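Ectonucleoside triphosphate diphosphohydrolase 4 (Homo sapiens, PDB 6WG5) is a member of the GDA1/CD39 family, related to the actin-like superfamily and probably sharing its two-domain architecture. Local coordinates at residues Y58-H63 against G482-R487; T125-L130 against T152-H157; E175-W180 against V273-F278; G261-Q266 against D495-A500; G343-C348 against A404-A409. One frame throughout, in Å; residues are numbered along the deposited sequence.

Contact 1 of 5, residues Y58-H63 against G482-R487; sequences YCWPRH and GAILYR
Tyr58 and Trp60 receive Ile484 in a buried, wholly apolar helix-on-sheet contact, in which helix 479-487 packs on a mixed sheet of the actin-like fold. Residues two apart on strand 53-61 present their side chains to the same side, and a single branched isoleucine reaches both aromatic rings. Its CG2 sits over one face of the Tyr58 ring, a CH-pi contact 4.1 Å from the centroid and 17° off the ring normal, though displaced toward the rim. Its other branch, swung away from the backbone N (chi1 -171°), carries CG1 to within 4.3 Å of Trp60 CZ3, approaching that ring obliquely. Tyrosine suits its place because its ring offers an apolar face while its OH is hydrogen-bonded to Thr480, one turn back on the same helix. Ile484 also touches Val45 of strand 40-48 and Tyr128 of strand 127-131, and so lies against three strands of the sheet. At the tyrosine the nearest carbon pair is Ile484 CG2 and Tyr58 CD2, 3.9 Å apart.

Contact 2 of 5, residues T125-L130 against T152-H157; sequences TPLYIL and TDIPVH
Leu127, Ile129 and Ile154 meet through aliphatic branches with no flat group between them; all three also touch the side chain of Phe162, from a loop. Another ring, that of Tyr128, belongs to the other side of the sheet, where it stacks with His166 and packs against helix 479-487. The contact lies within a beta-alpha-beta crossover: strand 127-131 leads through helices 133-136 and 140-157 to strand 167-169, which pairs parallel with the first. Leu127 and Ile129, alternate residues of the strand, face the C-terminal end of helix 140-157 at Ile154, which answers each with a different branch. The Ile154 and Leu127 side chains cross at about a right angle, CG2 of the first meeting CD2 of the second, whereas the CG1 arm of Ile154, pointing away from its own carbonyl carbon (chi1 -70°), extends toward Ile129. Leu110 of helix 107-116 touches Leu127 and Ile154 as well. The helix is kinked here: Pro155 has no N-H to give to the preceding turn, and Val156 N makes a weak bond to Asp153 O instead of the regular one. His157 ND1 makes a weak bond to Asp153 OD2. The buried isoleucines meet tip to tip, Ile129 CD1 standing 3.8 Å from Ile154 CD1.

Contact 3 of 5, residues E175-W180 against V273-F278; sequences EGVYAW and VYVATF
Val273 lays its CG2 over one face of the Trp180 indole, 3.7 Å from the centroid of the six-membered ring and 10° off its normal. The two side chains come from opposite directions; a fully extended chi1 of 180° sends the indole out from its helix, and Val273 CG1 lies near the CG and CD2 atoms of the same ring system. Two residues along the strand, Val275 uses both branches: the Val275 and Val177 side chains cross at about a right angle, their CG2 atoms 3.8 Å apart, and Val275 CG1 rests 3.9 Å from the CA of Gly176. Having no side chain, that glycine lets helix and strand draw together, its CA being 6.0 Å from that of Val275. The short axes approach to 8.4 Å, at 125° between their directions. Further out, strand 270-279 is held on both sides, Val273 and Val275 bonding through their backbones to Ala256 and Leu254, and Tyr274 and Ala276 to Tyr234 and Ile232. Phe258 extends the apolar surface against Val177 and Val273. Helix 172-186 meanwhile places Tyr178 against Ala483 of helix 479-487. No hydrogen bond spans the two segments, and the contact between them rests on the fit and burial of apolar groups.

Contact 4 of 5, residues G261-Q266 against D495-A500; sequences GCDVHQ and DIQQEA
Apolar contact between Cys262 and Ile496 is one of two light links here, SG lying 4.3 Å from CD1. Cys262 is buried, and Pro492 and Leu493 of helix 492-496 touch the same side chain, while His63 touches Ile496. The second link is polar and indirect. Asp263 and Gln497 do not bond to each other; a water donates to Asp263 OD1 at 2.9 Å and accepts a weak bond from Gln497 NE2 at 3.4 Å. Gln497, the first residue to leave helical geometry after helix 492-496, has a side chain long enough to reach that water. Hydrogen bonds within 261-266 fix the aspartate: the N of His265 gives Asp263 OD1 a bond of 2.8 Å at 157°, arriving from above the carboxylate plane, and Gln266 N bonds to the carbonyl oxygen of Asp263. OD1 thus accepts from both a backbone N-H and the water. Residues 263-266 combine an Asx turn with a type I beta turn, in the loop of a beta hairpin of strands 255-259 and 270-279, to which the end of helix 492-496 is joined.

Contact 5 of 5, residues G343-C348 against A404-A409; sequences GDFDLC and AKFTKA
Phe345 brings its ring obliquely against Phe406 and Thr407 of helix 403-414. Phe345 CZ is 4.3 Å from Phe406 CE2. Phe345 CE2 lies 4.2 Å from Thr407 CG2. With chi1 at 175° the ring stands out from its own helix to reach them, and Ser446 and Ala447 of helix 436-456 also touch it. A large flat residue therefore suits this meeting of three helices. Threonine suits its place because it has two unlike branches: the methyl faces the phenylalanine, while OG1 is hydrogen-bonded to the carbonyl oxygen of Ala403. Asp344 fills the N-cap position ahead of Phe345; its OD1 accepts from Leu347 N at 3.2 Å and 159°, met from above the carboxylate plane. Cys348, in the first turn, is tied by a disulfide to Cys321. Asp346 makes a salt bridge to Arg349. The two segments meet through carbon alone, with no hydrogen bond between them, while a second salt bridge, from Asp346 to Lys411, adds a charged link between the same two helices.

In the fold
Distances here run between contact centres. Contacts 1 and 2 lie on the same mixed sheet, 17 Å apart; between them Arg487 packs on Tyr128 and Ala483 on Leu130. Contact 3 uses the second mixed sheet, about 20 Å from contact 1, and touches it where Tyr178 meets Tyr486, so helices 172-186 and 479-487 bridge the two sheets, as expected of an actin-like fold. Contact 4, 16 Å from contact 1, follows the chain on to helix 492-496; a long, weak ion pair joins Arg62 to Asp495. Contact 5 stands apart among helices, 30 Å from contact 3 and 54 Å from contact 4. Along the chain, contacts 2, 3 and 5 close in series within the span of contact 1, while contact 4 crosses contacts 1 and 3.

Contact 1 of 5, residues Y58-H63 against G482-R487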
# COMPACT_ATOMS: atom_id res chain seq x y z
N TYR A 58 -4.88 5.98 18.18
CA TYR A 58 -5.10 7.28 17.56
C TYR A 58 -5.96 8.14 18.46
O TYR A 58 -6.85 7.64 19.16
CB TYR A 58 -5.78 7.12 16.19
CG TYR A 58 -4.97 6.34 15.19
CD1 TYR A 58 -4.03 6.97 14.39
CD2 TYR A 58 -5.14 4.97 15.05
CE1 TYR A 58 -3.29 6.26 13.47
CE2 TYR A 58 -4.40 4.25 14.13
CZ TYR A 58 -3.48 4.90 13.35
OH TYR A 58 -2.73 4.19 12.43
N CYS A 59 -5.70 9.44 18.45
CA CYS A 59 -6.49 10.40 19.20
C CYS A 59 -6.83 11.58 18.31
O CYS A 59 -6.25 11.78 17.24
CB CYS A 59 -5.74 10.88 20.46
SG CYS A 59 -4.13 11.63 20.14
N TRP A 60 -7.81 12.37 18.75
CA TRP A 60 -8.24 13.55 18.02
C TRP A 60 -8.95 14.48 18.98
O TRP A 60 -9.54 14.02 19.97
CB TRP A 60 -9.17 13.17 16.85
CG TRP A 60 -10.34 12.32 17.25
CD1 TRP A 60 -11.57 12.76 17.66
CD2 TRP A 60 -10.40 10.89 17.26
NE1 TRP A 60 -12.39 11.69 17.92
CE2 TRP A 60 -11.70 10.53 17.69
CE3 TRP A 60 -9.49 9.88 16.95
CZ2 TRP A 60 -12.10 9.20 17.82
CZ3 TRP A 60 -9.89 8.56 17.08
CH2 TRP A 60 -11.18 8.24 17.51
N PRO A 61 -8.93 15.79 18.73
CA PRO A 61 -9.68 16.73 19.55
C PRO A 61 -11.14 16.78 19.11
O PRO A 61 -11.55 16.13 18.14
CB PRO A 61 -8.97 18.06 19.30
CG PRO A 61 -8.49 17.94 17.89
CD PRO A 61 -8.16 16.48 17.67
N ARG A 62 -11.94 17.56 19.83
CA ARG A 62 -13.34 17.69 19.50
C ARG A 62 -13.50 18.25 18.09
O ARG A 62 -12.71 19.09 17.64
CB ARG A 62 -14.05 18.60 20.50
CG ARG A 62 -15.55 18.71 20.27
CD ARG A 62 -16.21 19.67 21.25
NE ARG A 62 -15.91 19.32 22.64
CZ ARG A 62 -16.46 18.30 23.29
NH1 ARG A 62 -17.33 17.50 22.67
NH2 ARG A 62 -16.13 18.06 24.55
N HIS A 63 -14.52 17.78 17.38
CA HIS A 63 -14.81 18.27 16.05
C HIS A 63 -15.31 19.71 16.11
O HIS A 63 -16.13 20.06 16.97
CB HIS A 63 -15.84 17.37 15.37
CG HIS A 63 -16.01 17.63 13.91
ND1 HIS A 63 -16.93 18.53 13.41
CD2 HIS A 63 -15.39 17.10 12.83
CE1 HIS A 63 -16.86 18.55 12.10
NE2 HIS A 63 -15.94 17.69 11.72
N GLY A 482 -6.22 5.16 7.69
CA GLY A 482 -7.40 5.25 6.85
C GLY A 482 -8.55 4.42 7.37
O GLY A 482 -9.71 4.77 7.16
N ALA A 483 -8.24 3.32 8.06
CA ALA A 483 -9.29 2.49 8.64
C ALA A 483 -10.00 3.22 9.77
O ALA A 483 -11.23 3.33 9.77
CB ALA A 483 -8.69 1.17 9.14
N ILE A 484 -9.24 3.72 10.75
CA ILE A 484 -9.85 4.46 11.85
C ILE A 484 -10.61 5.67 11.32
O ILE A 484 -11.69 6.01 11.81
CB ILE A 484 -8.79 4.87 12.88
CG1 ILE A 484 -9.44 5.45 14.14
CG2 ILE A 484 -7.81 5.88 12.29
CD1 ILE A 484 -9.90 4.41 15.12
N LEU A 485 -10.06 6.33 10.30
CA LEU A 485 -10.71 7.51 9.75
C LEU A 485 -12.05 7.16 9.12
O LEU A 485 -13.02 7.92 9.23
CB LEU A 485 -9.78 8.18 8.73
CG LEU A 485 -10.18 9.57 8.23
CD1 LEU A 485 -10.19 10.58 9.37
CD2 LEU A 485 -9.22 10.02 7.14
N TYR A 486 -12.12 6.01 8.45
CA TYR A 486 -13.37 5.59 7.82
C TYR A 486 -14.37 5.07 8.84
O TYR A 486 -15.57 5.36 8.75
CB TYR A 486 -13.10 4.53 6.76
CG TYR A 486 -14.32 4.16 5.96
CD1 TYR A 486 -14.98 2.96 6.18
CD2 TYR A 486 -14.83 5.01 4.99
CE1 TYR A 486 -16.11 2.62 5.45
CE2 TYR A 486 -15.95 4.68 4.26
CZ TYR A 486 -16.59 3.48 4.49
OH TYR A 486 -17.71 3.15 3.77
N ARG A 487 -13.91 4.30 9.84
CA ARG A 487 -14.84 3.72 10.80
C ARG A 487 -15.44 4.78 11.72
O ARG A 487 -16.58 4.61 12.18
CB ARG A 487 -14.13 2.64 11.63
CG ARG A 487 -13.65 1.43 10.83
CD ARG A 487 -14.77 0.76 10.03
NE ARG A 487 -15.91 0.40 10.87
CZ ARG A 487 -16.07 -0.77 11.48
NH1 ARG A 487 -15.16 -1.73 11.35
NH2 ARG A 487 -17.15 -0.99 12.22

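Contact 2 of 5, residues T125-L130 against T152-H157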
# COMPACT_ATOMS: atom_id res chain seq x y z
N THR A 125 -13.97 4.48 23.84
CA THR A 125 -12.90 4.28 22.87
C THR A 125 -13.18 3.03 22.05
O THR A 125 -13.25 1.94 22.63
CB THR A 125 -11.56 4.16 23.58
OG1 THR A 125 -11.26 5.40 24.24
CG2 THR A 125 -10.44 3.84 22.59
N PRO A 126 -13.33 3.12 20.73
CA PRO A 126 -13.54 1.91 19.93
C PRO A 126 -12.26 1.14 19.70
O PRO A 126 -11.17 1.70 19.61
CB PRO A 126 -14.10 2.46 18.61
CG PRO A 126 -13.51 3.82 18.50
CD PRO A 126 -13.43 4.34 19.91
N LEU A 127 -12.41 -0.18 19.60
CA LEU A 127 -11.32 -1.09 19.27
C LEU A 127 -11.67 -1.81 17.98
O LEU A 127 -12.75 -2.40 17.87
CB LEU A 127 -11.08 -2.10 20.40
CG LEU A 127 -10.17 -3.29 20.10
CD1 LEU A 127 -8.74 -2.85 19.84
CD2 LEU A 127 -10.23 -4.30 21.24
N TYR A 128 -10.76 -1.75 17.01
CA TYR A 128 -10.94 -2.43 15.73
C TYR A 128 -9.77 -3.39 15.52
O TYR A 128 -8.61 -3.00 15.62
CB TYR A 128 -11.02 -1.43 14.57
CG TYR A 128 -12.18 -0.47 14.68
CD1 TYR A 128 -13.47 -0.89 14.38
CD2 TYR A 128 -11.99 0.85 15.07
CE1 TYR A 128 -14.55 -0.02 14.48
CE2 TYR A 128 -13.06 1.72 15.17
CZ TYR A 128 -14.34 1.28 14.87
OH TYR A 128 -15.41 2.15 14.96
N ILE A 129 -10.10 -4.65 15.23
CA ILE A 129 -9.11 -5.68 14.95
C ILE A 129 -9.34 -6.14 13.52
O ILE A 129 -10.34 -6.81 13.23
CB ILE A 129 -9.19 -6.86 15.93
CG1 ILE A 129 -8.94 -6.36 17.36
CG2 ILE A 129 -8.19 -7.95 15.55
CD1 ILE A 129 -9.10 -7.43 18.43
N LEU A 130 -8.42 -5.78 12.62
CA LEU A 130 -8.57 -6.04 11.20
C LEU A 130 -7.41 -6.92 10.73
O LEU A 130 -6.24 -6.53 10.86
CB LEU A 130 -8.60 -4.72 10.42
CG LEU A 130 -9.57 -3.68 10.99
CD1 LEU A 130 -9.44 -2.36 10.24
CD2 LEU A 130 -11.00 -4.19 10.94
N THR A 152 -16.23 -12.84 22.11
CA THR A 152 -16.82 -13.27 23.37
C THR A 152 -15.91 -12.99 24.56
O THR A 152 -16.40 -12.83 25.68
CB THR A 152 -17.15 -14.77 23.33
OG1 THR A 152 -15.94 -15.52 23.17
CG2 THR A 152 -18.10 -15.08 22.18
N ASP A 153 -14.60 -12.93 24.34
CA ASP A 153 -13.63 -12.85 25.43
C ASP A 153 -13.21 -11.43 25.77
O ASP A 153 -13.09 -11.09 26.95
CB ASP A 153 -12.38 -13.67 25.06
CG ASP A 153 -11.49 -13.94 26.26
OD1 ASP A 153 -11.12 -15.12 26.47
OD2 ASP A 153 -11.17 -12.99 27.00
N ILE A 154 -12.98 -10.58 24.76
CA ILE A 154 -12.46 -9.24 25.03
C ILE A 154 -13.43 -8.41 25.87
O ILE A 154 -12.99 -7.79 26.85
CB ILE A 154 -12.09 -8.54 23.70
CG1 ILE A 154 -10.85 -9.20 23.10
CG2 ILE A 154 -11.86 -7.04 23.91
CD1 ILE A 154 -10.57 -8.79 21.67
N PRO A 155 -14.72 -8.33 25.54
CA PRO A 155 -15.62 -7.43 26.30
C PRO A 155 -15.56 -7.62 27.81
O PRO A 155 -15.78 -6.66 28.55
CB PRO A 155 -17.00 -7.77 25.74
CG PRO A 155 -16.74 -8.27 24.36
CD PRO A 155 -15.43 -9.01 24.45
N VAL A 156 -15.28 -8.84 28.28
CA VAL A 156 -15.23 -9.08 29.72
C VAL A 156 -13.98 -8.46 30.32
O VAL A 156 -14.01 -7.93 31.43
CB VAL A 156 -15.31 -10.59 30.00
CG1 VAL A 156 -15.19 -10.87 31.50
CG2 VAL A 156 -16.62 -11.17 29.46
N HIS A 157 -12.86 -8.53 29.60
CA HIS A 157 -11.58 -8.10 30.14
C HIS A 157 -11.25 -6.64 29.86
O HIS A 157 -10.37 -6.08 30.51
CB HIS A 157 -10.45 -8.98 29.59
CG HIS A 157 -10.40 -10.34 30.21
ND1 HIS A 157 -10.26 -11.50 29.46
CD2 HIS A 157 -10.46 -10.74 31.50
CE1 HIS A 157 -10.24 -12.54 30.27
NE2 HIS A 157 -10.36 -12.11 31.52

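Contact 3 of 5, residues E175-W180 against V273-F278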
# COMPACT_ATOMS: atom_id res chain seq x y z
N GLU A 175 -7.91 -3.16 2.10
CA GLU A 175 -6.59 -2.73 2.56
C GLU A 175 -6.03 -1.65 1.64
O GLU A 175 -5.44 -0.67 2.11
CB GLU A 175 -5.64 -3.92 2.63
CG GLU A 175 -4.43 -3.70 3.51
CD GLU A 175 -3.45 -4.85 3.47
OE1 GLU A 175 -3.84 -5.95 2.99
OE2 GLU A 175 -2.30 -4.67 3.90
N GLY A 176 -6.23 -1.80 0.33
CA GLY A 176 -5.78 -0.78 -0.60
C GLY A 176 -6.52 0.54 -0.42
O GLY A 176 -5.91 1.61 -0.46
N VAL A 177 -7.84 0.47 -0.22
CA VAL A 177 -8.61 1.69 0.01
C VAL A 177 -8.13 2.38 1.28
O VAL A 177 -7.86 3.59 1.28
CB VAL A 177 -10.12 1.36 0.09
CG1 VAL A 177 -10.92 2.62 0.42
CG2 VAL A 177 -10.60 0.76 -1.21
N TYR A 178 -8.00 1.63 2.38
CA TYR A 178 -7.55 2.22 3.63
C TYR A 178 -6.19 2.88 3.47
O TYR A 178 -5.95 3.98 3.99
CB TYR A 178 -7.50 1.16 4.73
CG TYR A 178 -8.86 0.66 5.20
CD1 TYR A 178 -9.98 1.48 5.15
CD2 TYR A 178 -9.01 -0.63 5.69
CE1 TYR A 178 -11.21 1.02 5.58
CE2 TYR A 178 -10.24 -1.09 6.13
CZ TYR A 178 -11.33 -0.26 6.07
OH TYR A 178 -12.56 -0.72 6.50
N ALA A 179 -5.27 2.23 2.76
CA ALA A 179 -3.96 2.83 2.53
C ALA A 179 -4.07 4.09 1.68
O ALA A 179 -3.37 5.07 1.91
CB ALA A 179 -3.02 1.82 1.88
N TRP A 180 -4.96 4.07 0.69
CA TRP A 180 -5.16 5.25 -0.15
C TRP A 180 -5.73 6.40 0.67
O TRP A 180 -5.33 7.56 0.49
CB TRP A 180 -6.08 4.90 -1.32
CG TRP A 180 -6.36 6.05 -2.23
CD1 TRP A 180 -5.64 6.42 -3.33
CD2 TRP A 180 -7.44 6.99 -2.13
NE1 TRP A 180 -6.21 7.52 -3.92
CE2 TRP A 180 -7.31 7.90 -3.20
CE3 TRP A 180 -8.50 7.15 -1.23
CZ2 TRP A 180 -8.20 8.95 -3.40
CZ3 TRP A 180 -9.38 8.20 -1.43
CH2 TRP A 180 -9.23 9.08 -2.50
N VAL A 273 -12.59 4.84 -5.95
CA VAL A 273 -11.18 4.45 -5.93
C VAL A 273 -11.03 3.07 -6.55
O VAL A 273 -11.75 2.13 -6.18
CB VAL A 273 -10.62 4.46 -4.50
CG1 VAL A 273 -9.14 4.10 -4.51
CG2 VAL A 273 -10.82 5.83 -3.86
N TYR A 274 -10.10 2.96 -7.50
CA TYR A 274 -9.76 1.69 -8.13
C TYR A 274 -8.59 1.07 -7.38
O TYR A 274 -7.61 1.76 -7.08
CB TYR A 274 -9.40 1.92 -9.60
CG TYR A 274 -8.69 0.77 -10.27
CD1 TYR A 274 -7.30 0.76 -10.41
CD2 TYR A 274 -9.39 -0.31 -10.80
CE1 TYR A 274 -6.65 -0.27 -11.03
CE2 TYR A 274 -8.74 -1.36 -11.43
CZ TYR A 274 -7.37 -1.33 -11.54
OH TYR A 274 -6.71 -2.37 -12.17
N VAL A 275 -8.69 -0.22 -7.08
CA VAL A 275 -7.67 -0.95 -6.34
C VAL A 275 -7.42 -2.28 -7.02
O VAL A 275 -8.36 -3.06 -7.23
CB VAL A 275 -8.07 -1.16 -4.87
CG1 VAL A 275 -6.99 -1.94 -4.12
CG2 VAL A 275 -8.34 0.16 -4.19
N ALA A 276 -6.17 -2.55 -7.37
CA ALA A 276 -5.80 -3.81 -8.01
C ALA A 276 -4.52 -4.34 -7.37
O ALA A 276 -3.57 -3.58 -7.16
CB ALA A 276 -5.61 -3.64 -9.52
N THR A 277 -4.51 -5.64 -7.07
CA THR A 277 -3.35 -6.32 -6.52
C THR A 277 -2.98 -7.46 -7.45
O THR A 277 -3.86 -8.20 -7.90
CB THR A 277 -3.64 -6.85 -5.11
OG1 THR A 277 -4.24 -5.81 -4.32
CG2 THR A 277 -2.37 -7.31 -4.43
N PHE A 278 -1.69 -7.61 -7.73
CA PHE A 278 -1.20 -8.58 -8.71
C PHE A 278 -0.22 -9.52 -8.03
O PHE A 278 0.96 -9.19 -7.86
CB PHE A 278 -0.56 -7.86 -9.89
CG PHE A 278 -1.51 -6.95 -10.63
CD1 PHE A 278 -2.33 -7.45 -11.62
CD2 PHE A 278 -1.58 -5.60 -10.32
CE1 PHE A 278 -3.21 -6.61 -12.30
CE2 PHE A 278 -2.45 -4.76 -10.99
CZ PHE A 278 -3.27 -5.27 -11.98

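Contact 4 of 5, residues G261-Q266 against D495-A500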
# COMPACT_ATOMS: atom_id res chain seq x y z
N GLY A 261 -17.42 11.62 4.63
CA GLY A 261 -18.08 12.58 5.49
C GLY A 261 -19.08 11.94 6.42
O GLY A 261 -19.39 10.75 6.32
N CYS A 262 -19.59 12.75 7.35
CA CYS A 262 -20.58 12.28 8.30
C CYS A 262 -22.01 12.37 7.78
O CYS A 262 -22.89 11.69 8.30
CB CYS A 262 -20.47 13.08 9.61
SG CYS A 262 -20.65 14.87 9.40
N ASP A 263 -22.25 13.20 6.76
CA ASP A 263 -23.57 13.39 6.19
C ASP A 263 -23.69 12.51 4.95
O ASP A 263 -23.05 12.78 3.93
CB ASP A 263 -23.81 14.86 5.85
CG ASP A 263 -25.26 15.15 5.50
OD1 ASP A 263 -25.98 14.22 5.09
OD2 ASP A 263 -25.67 16.32 5.64
N VAL A 264 -24.51 11.46 5.04
CA VAL A 264 -24.71 10.55 3.92
C VAL A 264 -25.36 11.22 2.73
O VAL A 264 -25.36 10.66 1.63
CB VAL A 264 -25.54 9.32 4.36
CG1 VAL A 264 -24.78 8.50 5.39
CG2 VAL A 264 -26.90 9.75 4.91
N HIS A 265 -25.93 12.42 2.91
CA HIS A 265 -26.62 13.12 1.84
C HIS A 265 -25.74 14.15 1.13
O HIS A 265 -26.19 14.74 0.14
CB HIS A 265 -27.87 13.81 2.40
CG HIS A 265 -28.92 12.86 2.87
ND1 HIS A 265 -29.47 12.92 4.13
CD2 HIS A 265 -29.51 11.81 2.24
CE1 HIS A 265 -30.36 11.95 4.26
NE2 HIS A 265 -30.40 11.26 3.13
N GLN A 266 -24.52 14.37 1.61
CA GLN A 266 -23.57 15.24 0.93
C GLN A 266 -22.61 14.40 0.09
O GLN A 266 -22.42 13.21 0.33
CB GLN A 266 -22.79 16.08 1.94
CG GLN A 266 -23.48 17.39 2.29
CD GLN A 266 -23.11 17.91 3.67
OE1 GLN A 266 -22.05 17.59 4.20
NE2 GLN A 266 -23.99 18.72 4.25
N ASP A 495 -21.59 16.12 17.61
CA ASP A 495 -21.46 17.55 17.87
C ASP A 495 -22.36 18.38 16.96
O ASP A 495 -22.86 19.43 17.39
CB ASP A 495 -20.00 17.97 17.69
CG ASP A 495 -19.04 17.14 18.52
OD1 ASP A 495 -18.86 17.45 19.71
OD2 ASP A 495 -18.47 16.17 17.97
N ILE A 496 -22.59 17.93 15.73
CA ILE A 496 -23.31 18.74 14.74
C ILE A 496 -24.82 18.53 14.88
O ILE A 496 -25.55 19.45 15.24
CB ILE A 496 -22.84 18.41 13.32
CG1 ILE A 496 -21.35 18.75 13.17
CG2 ILE A 496 -23.67 19.17 12.28
CD1 ILE A 496 -20.75 18.39 11.82
N GLN A 497 -25.28 17.32 14.59
CA GLN A 497 -26.72 17.05 14.46
C GLN A 497 -27.31 16.45 15.74
O GLN A 497 -27.99 15.42 15.69
CB GLN A 497 -26.97 16.13 13.27
CG GLN A 497 -26.72 16.78 11.91
CD GLN A 497 -27.23 15.94 10.76
OE1 GLN A 497 -27.43 14.73 10.89
NE2 GLN A 497 -27.47 16.59 9.62
N GLN A 498 -27.07 17.08 16.89
CA GLN A 498 -27.80 16.69 18.09
C GLN A 498 -29.29 16.93 17.92
O GLN A 498 -30.12 16.13 18.37
CB GLN A 498 -27.29 17.47 19.31
CG GLN A 498 -26.12 16.84 20.05
CD GLN A 498 -26.43 15.45 20.58
OE1 GLN A 498 -27.58 15.14 20.90
NE2 GLN A 498 -25.40 14.61 20.68
N GLU A 499 -29.66 18.02 17.25
CA GLU A 499 -31.06 18.38 17.10
C GLU A 499 -31.78 17.43 16.14
O GLU A 499 -32.93 17.05 16.38
CB GLU A 499 -31.19 19.82 16.61
CG GLU A 499 -30.65 20.85 17.59
CD GLU A 499 -30.41 22.21 16.95
OE1 GLU A 499 -30.04 22.24 15.75
OE2 GLU A 499 -30.59 23.23 17.63
N ALA A 500 -31.11 17.04 15.05
CA ALA A 500 -31.76 16.22 14.04
C ALA A 500 -32.34 14.94 14.62
O ALA A 500 -33.37 14.45 14.13
CB ALA A 500 -30.77 15.89 12.92
O HOH W 1 -28.02 14.25 7.22

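Contact 5 of 5, residues G343-C348 against A404-A409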
# COMPACT_ATOMS: atom_id res chain seq x y z
N GLY A 343 24.71 -7.74 -18.29
CA GLY A 343 24.40 -6.36 -17.94
C GLY A 343 23.87 -5.51 -19.08
O GLY A 343 24.42 -4.44 -19.37
N ASP A 344 22.79 -5.95 -19.72
CA ASP A 344 22.17 -5.23 -20.83
C ASP A 344 20.77 -4.82 -20.39
O ASP A 344 19.81 -5.60 -20.52
CB ASP A 344 22.15 -6.09 -22.09
CG ASP A 344 21.85 -5.28 -23.34
OD1 ASP A 344 21.21 -4.22 -23.23
OD2 ASP A 344 22.27 -5.71 -24.44
N PHE A 345 20.65 -3.60 -19.88
CA PHE A 345 19.39 -3.13 -19.32
C PHE A 345 18.28 -3.15 -20.36
O PHE A 345 17.18 -3.65 -20.10
CB PHE A 345 19.58 -1.72 -18.75
CG PHE A 345 18.32 -1.08 -18.25
CD1 PHE A 345 17.85 -1.35 -16.98
CD2 PHE A 345 17.61 -0.20 -19.05
CE1 PHE A 345 16.69 -0.75 -16.51
CE2 PHE A 345 16.45 0.40 -18.60
CZ PHE A 345 15.99 0.12 -17.33
N ASP A 346 18.54 -2.61 -21.55
CA ASP A 346 17.51 -2.57 -22.59
C ASP A 346 17.12 -3.97 -23.04
O ASP A 346 15.95 -4.23 -23.34
CB ASP A 346 17.99 -1.73 -23.77
CG ASP A 346 18.01 -0.24 -23.47
OD1 ASP A 346 17.14 0.23 -22.69
OD2 ASP A 346 18.89 0.46 -24.00
N LEU A 347 18.08 -4.88 -23.12
CA LEU A 347 17.77 -6.25 -23.52
C LEU A 347 17.03 -6.99 -22.41
O LEU A 347 16.22 -7.88 -22.69
CB LEU A 347 19.04 -6.99 -23.91
CG LEU A 347 18.89 -8.43 -24.40
CD1 LEU A 347 17.95 -8.52 -25.59
CD2 LEU A 347 20.26 -9.01 -24.75
N CYS A 348 17.30 -6.64 -21.15
CA CYS A 348 16.55 -7.22 -20.04
C CYS A 348 15.08 -6.84 -20.13
O CYS A 348 14.20 -7.68 -19.90
CB CYS A 348 17.14 -6.77 -18.71
SG CYS A 348 16.28 -7.42 -17.27
N ALA A 404 14.16 9.47 -18.37
CA ALA A 404 15.46 9.63 -19.03
C ALA A 404 16.60 9.48 -18.04
O ALA A 404 17.55 8.72 -18.27
CB ALA A 404 15.53 10.99 -19.73
N LYS A 405 16.53 10.19 -16.91
CA LYS A 405 17.59 10.12 -15.92
C LYS A 405 17.68 8.73 -15.30
O LYS A 405 18.78 8.28 -14.95
CB LYS A 405 17.37 11.16 -14.82
CG LYS A 405 17.48 12.60 -15.29
CD LYS A 405 17.11 13.55 -14.17
CE LYS A 405 17.33 15.00 -14.57
NZ LYS A 405 17.00 15.91 -13.45
N PHE A 406 16.55 8.04 -15.16
CA PHE A 406 16.55 6.72 -14.54
C PHE A 406 17.14 5.68 -15.48
O PHE A 406 18.02 4.90 -15.09
CB PHE A 406 15.13 6.34 -14.13
CG PHE A 406 14.98 4.91 -13.72
CD1 PHE A 406 15.35 4.49 -12.45
CD2 PHE A 406 14.48 3.97 -14.61
CE1 PHE A 406 15.22 3.17 -12.08
CE2 PHE A 406 14.34 2.65 -14.24
CZ PHE A 406 14.71 2.25 -12.97
N THR A 407 16.66 5.64 -16.73
CA THR A 407 17.15 4.63 -17.67
C THR A 407 18.65 4.77 -17.89
O THR A 407 19.35 3.76 -18.01
CB THR A 407 16.40 4.75 -19.00
OG1 THR A 407 16.48 6.09 -19.49
CG2 THR A 407 14.94 4.34 -18.83
N LYS A 408 19.15 6.00 -17.96
CA LYS A 408 20.58 6.21 -18.13
C LYS A 408 21.36 5.64 -16.94
O LYS A 408 22.29 4.85 -17.11
CB LYS A 408 20.88 7.70 -18.30
CG LYS A 408 22.34 8.02 -18.57
CD LYS A 408 22.52 9.51 -18.82
CE LYS A 408 23.96 9.86 -19.16
NZ LYS A 408 24.11 11.31 -19.48
N ALA A 409 20.98 6.04 -15.72
CA ALA A 409 21.66 5.54 -14.54
C ALA A 409 21.50 4.03 -14.41
O ALA A 409 22.45 3.33 -14.05
CB ALA A 409 21.12 6.25 -13.29